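Local coordinates for protein endoglucanase E-5 (Thermobifida fusca, PDB 2CKS) that catalyses the endohydrolysis of beta-1,4-glucosidic linkages in cellulose, lichenin and cereal beta-glucans, this chain being its family 5 catalytic domain, at residues H83-I86 and D87-T90; N74-G77 and F78-R81. All blocks are in the same frame, centred on the assembly; numbering follows the deposited sequence.

Contact 1: residues H83-I86 and D87-T90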
ATOM      1  N   HIS A  83       5.713  11.642   9.755  0.70  5.42           N
ATOM      2  CA  HIS A  83       6.495  11.194  10.903  0.70  5.90           C
ATOM      3  C   HIS A  83       5.568  10.828  12.057  0.70  5.95           C
ATOM      4  O   HIS A  83       5.745   9.805  12.705  0.70  6.51           O
ATOM      5  CB  HIS A  83       7.423  12.299  11.396  0.70  5.91           C
ATOM      6  CG  HIS A  83       8.615  12.559  10.530  0.70  5.36           C
ATOM      7  ND1 HIS A  83       9.432  11.559  10.037  0.70  5.25           N
ATOM      8  CD2 HIS A  83       9.161  13.727  10.118  0.70  5.39           C
ATOM      9  CE1 HIS A  83      10.419  12.105   9.347  0.70  6.05           C
ATOM     10  NE2 HIS A  83      10.277  13.419   9.382  0.70  5.37           N
ATOM     11  N   GLN A  84       4.597  11.695  12.336  1.00  6.31           N
ATOM     12  CA  GLN A  84       3.663  11.460  13.418  1.00  6.91           C
ATOM     13  C   GLN A  84       2.868  10.182  13.193  1.00  6.72           C
ATOM     14  O   GLN A  84       2.706   9.392  14.109  1.00  7.51           O
ATOM     15  CB  GLN A  84       2.723  12.649  13.559  1.00  7.51           C
ATOM     16  CG  GLN A  84       1.808  12.585  14.746  1.00  9.76           C
ATOM     17  CD  GLN A  84       1.027  13.866  14.875  1.00 12.36           C
ATOM     18  OE1 GLN A  84       0.318  14.255  13.946  1.00 13.49           O
ATOM     19  NE2 GLN A  84       1.194  14.557  15.996  1.00 14.89           N
ATOM     20  N   LEU A  85       2.405   9.961  11.963  1.00  5.83           N
ATOM     21  CA  LEU A  85       1.603   8.781  11.671  1.00  5.98           C
ATOM     22  C   LEU A  85       2.445   7.503  11.712  1.00  5.39           C
ATOM     23  O   LEU A  85       1.969   6.464  12.127  1.00  5.85           O
ATOM     24  CB  LEU A  85       0.899   8.922  10.326  1.00  5.68           C
ATOM     25  CG  LEU A  85      -0.260   9.933  10.290  1.00  6.81           C
ATOM     26  CD1 LEU A  85      -0.612  10.252   8.837  1.00  6.93           C
ATOM     27  CD2 LEU A  85      -1.465   9.411  11.038  1.00  8.19           C
ATOM     28  N   ILE A  86       3.701   7.578  11.290  1.00  5.53           N
ATOM     29  CA  ILE A  86       4.590   6.421  11.370  1.00  5.68           C
ATOM     30  C   ILE A  86       4.787   6.018  12.826  1.00  5.38           C
ATOM     31  O   ILE A  86       4.739   4.840  13.157  1.00  5.92           O
ATOM     32  CB  ILE A  86       5.949   6.716  10.695  1.00  5.75           C
ATOM     33  CG1 ILE A  86       5.773   6.785   9.176  1.00  6.68           C
ATOM     34  CG2 ILE A  86       6.992   5.631  11.028  1.00  6.77           C
ATOM     35  CD1 ILE A  86       6.904   7.494   8.479  1.00  8.58           C
ATOM     36  N   ASP A  87       5.024   7.000  13.689  1.00  6.63           N
ATOM     37  CA  ASP A  87       5.176   6.741  15.119  1.00  7.43           C
ATOM     38  C   ASP A  87       3.886   6.202  15.736  1.00  7.47           C
ATOM     39  O   ASP A  87       3.927   5.289  16.543  1.00  7.50           O
ATOM     40  CB  ASP A  87       5.614   8.005  15.864  1.00  7.86           C
ATOM     41  CG  ASP A  87       7.034   8.413  15.535  1.00 11.19           C
ATOM     42  OD1 ASP A  87       7.783   7.579  14.977  1.00 13.66           O
ATOM     43  OD2 ASP A  87       7.488   9.556  15.793  1.00 14.96           O
ATOM     44  N   MET A  88       2.743   6.751  15.338  1.00  7.63           N
ATOM     45  CA  MET A  88       1.463   6.305  15.876  1.00  7.57           C
ATOM     46  C   MET A  88       1.197   4.855  15.495  1.00  7.38           C
ATOM     47  O   MET A  88       0.774   4.055  16.320  1.00  6.26           O
ATOM     48  CB  MET A  88       0.320   7.188  15.369  1.00  8.46           C
ATOM     49  CG  MET A  88       0.264   8.529  16.025  1.00  9.76           C
ATOM     50  SD  MET A  88      -1.096   9.528  15.423  1.00 14.72           S
ATOM     51  CE  MET A  88      -2.479   8.835  16.363  1.00 14.82           C
ATOM     52  N   ALA A  89       1.464   4.510  14.244  1.00  6.74           N
ATOM     53  CA  ALA A  89       1.253   3.141  13.789  1.00  7.05           C
ATOM     54  C   ALA A  89       2.153   2.186  14.556  1.00  6.90           C
ATOM     55  O   ALA A  89       1.727   1.120  14.977  1.00  6.98           O
ATOM     56  CB  ALA A  89       1.507   3.033  12.332  1.00  7.28           C
ATOM     57  N   THR A  90       3.402   2.588  14.744  1.00  6.76           N
ATOM     58  CA  THR A  90       4.382   1.780  15.460  1.00  7.57           C
ATOM     59  C   THR A  90       3.967   1.559  16.913  1.00  7.70           C
ATOM     60  O   THR A  90       4.114   0.457  17.441  1.00  7.26           O
ATOM     61  CB  THR A  90       5.759   2.457  15.381  1.00  7.63           C
ATOM     62  OG1 THR A  90       6.145   2.587  14.001  1.00  7.90           O
ATOM     63  CG2 THR A  90       6.845   1.586  15.999  1.00  8.97           C
TER

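Contact 2: residues N74-G77 and F78-R81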
ATOM      1  N   ASN A  74       2.707  21.843   0.803  1.00  9.31           N
ATOM      2  CA  ASN A  74       3.323  22.099   2.110  1.00  8.70           C
ATOM      3  C   ASN A  74       4.262  20.957   2.499  1.00  8.41           C
ATOM      4  O   ASN A  74       3.958  20.183   3.406  1.00  7.67           O
ATOM      5  CB  ASN A  74       2.237  22.269   3.174  1.00  9.18           C
ATOM      6  CG  ASN A  74       2.782  22.656   4.532  1.00  8.68           C
ATOM      7  OD1 ASN A  74       3.970  22.947   4.688  1.00 10.81           O
ATOM      8  ND2 ASN A  74       1.908  22.645   5.534  1.00 10.05           N
ATOM      9  N   PRO A  75       5.403  20.839   1.825  1.00  8.60           N
ATOM     10  CA  PRO A  75       6.310  19.718   2.107  1.00  8.76           C
ATOM     11  C   PRO A  75       6.634  19.522   3.590  1.00  9.00           C
ATOM     12  O   PRO A  75       6.586  18.406   4.085  1.00  8.30           O
ATOM     13  CB  PRO A  75       7.560  20.071   1.303  1.00  8.78           C
ATOM     14  CG  PRO A  75       7.029  20.867   0.161  1.00  9.07           C
ATOM     15  CD  PRO A  75       5.907  21.685   0.728  1.00  8.96           C
ATOM     16  N   ARG A  76       6.923  20.602   4.303  1.00  9.01           N
ATOM     17  CA  ARG A  76       7.242  20.511   5.720  1.00  9.56           C
ATOM     18  C   ARG A  76       6.079  19.964   6.556  1.00  8.76           C
ATOM     19  O   ARG A  76       6.258  19.051   7.363  1.00  8.99           O
ATOM     20  CB  ARG A  76       7.685  21.890   6.230  1.00 10.27           C
ATOM     21  CG  ARG A  76       8.281  21.905   7.611  1.00 12.78           C
ATOM     22  CD  ARG A  76       9.664  21.297   7.680  1.00 15.74           C
ATOM     23  NE  ARG A  76       9.552  19.939   8.164  1.00 16.28           N
ATOM     24  CZ  ARG A  76      10.237  18.890   7.713  1.00 16.15           C
ATOM     25  NH1 ARG A  76      11.146  18.993   6.748  1.00 16.64           N
ATOM     26  NH2 ARG A  76       9.995  17.717   8.263  1.00 16.41           N
ATOM     27  N   GLY A  77       4.881  20.508   6.363  1.00  8.19           N
ATOM     28  CA  GLY A  77       3.730  20.079   7.140  1.00  7.58           C
ATOM     29  C   GLY A  77       3.355  18.629   6.855  1.00  6.95           C
ATOM     30  O   GLY A  77       3.048  17.875   7.766  1.00  6.81           O
ATOM     31  N   PHE A  78       3.385  18.247   5.588  1.00  6.96           N
ATOM     32  CA  PHE A  78       3.057  16.870   5.213  1.00  6.77           C
ATOM     33  C   PHE A  78       4.095  15.890   5.737  1.00  6.89           C
ATOM     34  O   PHE A  78       3.739  14.819   6.215  1.00  7.05           O
ATOM     35  CB  PHE A  78       2.867  16.703   3.704  1.00  6.58           C
ATOM     36  CG  PHE A  78       1.499  17.080   3.224  1.00  7.31           C
ATOM     37  CD1 PHE A  78       0.453  16.160   3.249  1.00  8.60           C
ATOM     38  CD2 PHE A  78       1.247  18.358   2.754  1.00  8.24           C
ATOM     39  CE1 PHE A  78      -0.817  16.522   2.812  1.00  8.34           C
ATOM     40  CE2 PHE A  78      -0.011  18.716   2.309  1.00  8.83           C
ATOM     41  CZ  PHE A  78      -1.040  17.798   2.337  1.00  8.47           C
ATOM     42  N   THR A  79       5.370  16.260   5.676  1.00  6.66           N
ATOM     43  CA  THR A  79       6.420  15.387   6.186  1.00  6.65           C
ATOM     44  C   THR A  79       6.273  15.188   7.698  1.00  6.63           C
ATOM     45  O   THR A  79       6.389  14.071   8.197  1.00  5.63           O
ATOM     46  CB  THR A  79       7.798  15.967   5.850  1.00  6.64           C
ATOM     47  OG1 THR A  79       7.921  16.136   4.434  1.00  7.69           O
ATOM     48  CG2 THR A  79       8.923  14.994   6.227  1.00  7.28           C
ATOM     49  N   ASP A  80       5.995  16.268   8.425  1.00  7.22           N
ATOM     50  CA  ASP A  80       5.849  16.178   9.871  1.00  7.92           C
ATOM     51  C   ASP A  80       4.654  15.308  10.244  1.00  7.28           C
ATOM     52  O   ASP A  80       4.720  14.538  11.193  1.00  7.41           O
ATOM     53  CB  ASP A  80       5.724  17.564  10.509  1.00  8.57           C
ATOM     54  CG  ASP A  80       7.054  18.285  10.605  1.00 12.14           C
ATOM     55  OD1 ASP A  80       8.115  17.617  10.579  1.00 16.97           O
ATOM     56  OD2 ASP A  80       7.127  19.527  10.715  1.00 18.84           O
ATOM     57  N   ARG A  81       3.569  15.403   9.486  1.00  6.72           N
ATOM     58  CA  ARG A  81       2.419  14.550   9.754  1.00  6.13           C
ATOM     59  C   ARG A  81       2.732  13.072   9.469  1.00  5.63           C
ATOM     60  O   ARG A  81       2.269  12.180  10.187  1.00  5.58           O
ATOM     61  CB  ARG A  81       1.209  15.025   8.968  1.00  6.40           C
ATOM     62  CG  ARG A  81      -0.032  14.173   9.122  1.00  6.63           C
ATOM     63  CD  ARG A  81      -0.488  13.974  10.564  1.00  7.12           C
ATOM     64  NE  ARG A  81      -1.859  13.483  10.579  1.00  7.62           N
ATOM     65  CZ  ARG A  81      -2.447  12.878  11.598  1.00  8.65           C
ATOM     66  NH1 ARG A  81      -1.803  12.644  12.734  1.00  9.07           N
ATOM     67  NH2 ARG A  81      -3.706  12.488  11.470  1.00 10.05           N
TER

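Contact 1: residues H83-I86 and D87-T90
I86 and T90 meet one turn apart near the C-terminal end of helix 75-90, and backbone hydrogen bonds carry most of this contact. D87 N donates to H83 O at 3.1 Å, and M88 N donates to Q84 O at 2.9 Å. A89 N follows on L85 O. I86 O is gripped twice. T90 N reaches I86 O at 3.1 Å, and the T90 hydroxyl donates to the same I86 O, OG1 standing 2.8 Å away. The two donors come from opposite faces of the carbonyl plane. With chi1 at -60°, OG1 lies beside its own backbone N, which turns the hydroxyl back onto the preceding turn. OG1 also bonds N131. A valine here would probably leave the side chain of N131 without this partner and I86 O with a single grip from the backbone.

Apolar contact is slight: M88 SD lies 4.4 Å from L85 CD2. The M88 methylene CG sits beside a carbonyl oxygen, 3.2 Å from Q84 O.

The polar ends find partners outside the two segments. D87 OD1 forms a salt bridge with K129. In the conformer given here, H83 bonds H126 and E121.

The helix rests on the barrel. L85 and I86 pack on L62 and A89 on I60 of strand 59-65; I86 meets V98 and A89 meets V96 of strand 95-101. H83 packs against helix 112-126.

Contact 2: residues N74-G77 and F78-R81
R76 and D80 meet because the arginine chain leaves with CG anti to the backbone N (chi1 -170°) and then bends at chi2 and chi3. The bends bring the guanidinium back over the next turn. On D80, CG stands beside its own backbone N (chi1 -77°), which sets the carboxylate back towards R76. R76 NH2 donates to D80 OD1 at 3.0 Å in a salt bridge. The carboxylate oxygen lies at the guanidinium edge, in its plane, but NH2 meets it from above the carboxylate plane. The two planes are 50° apart. R76 NH2 has a second salt bridge, to E121 on helix 112-126, so one nitrogen is shared by two acids. The methyl CG2 of T79 packs 3.6 Å from R76 NH2.

P75 O is held by two donors. T79 N reaches it at 2.9 Å, and the T79 hydroxyl OG1 lies 2.7 Å from P75 O, on the opposite face of the carbonyl.

At the start of the helix, N74 O accepts from F78 N at 3.0 Å, nearly straight. The edge of the F78 ring rests on the same carbonyl, with CD2 3.3 Å from N74 O. N74 OD1 takes G77 N at 3.1 Å from above the amide plane. This is an N-cap by asparagine, followed by proline in the first turn. It opens helix 75-90 of the beta-alpha-beta unit 59-65, 75-90, 95-101 in a TIM barrel.

Overall arrangement
Contacts 1 and 2 lie in series on one helix, 75-90, their centres 13 Å apart. Contact 2 opens the helix and contact 1 ends it. They touch where M88 SD packs 4.2 Å from R81 NH1, and the hydrogen bond from R81 NH1 to Q84 OE1 links them as well. The R81 guanidinium also forms a salt bridge with D40 through NE. E121 of helix 112-126 serves both contacts, through R76 in contact 2 and, in the conformer given here, through H83 in contact 1. Neither contact is part of the active site, where E139 and E231, the probable proton donor and nucleophile, bind a zinc ion in this crystal.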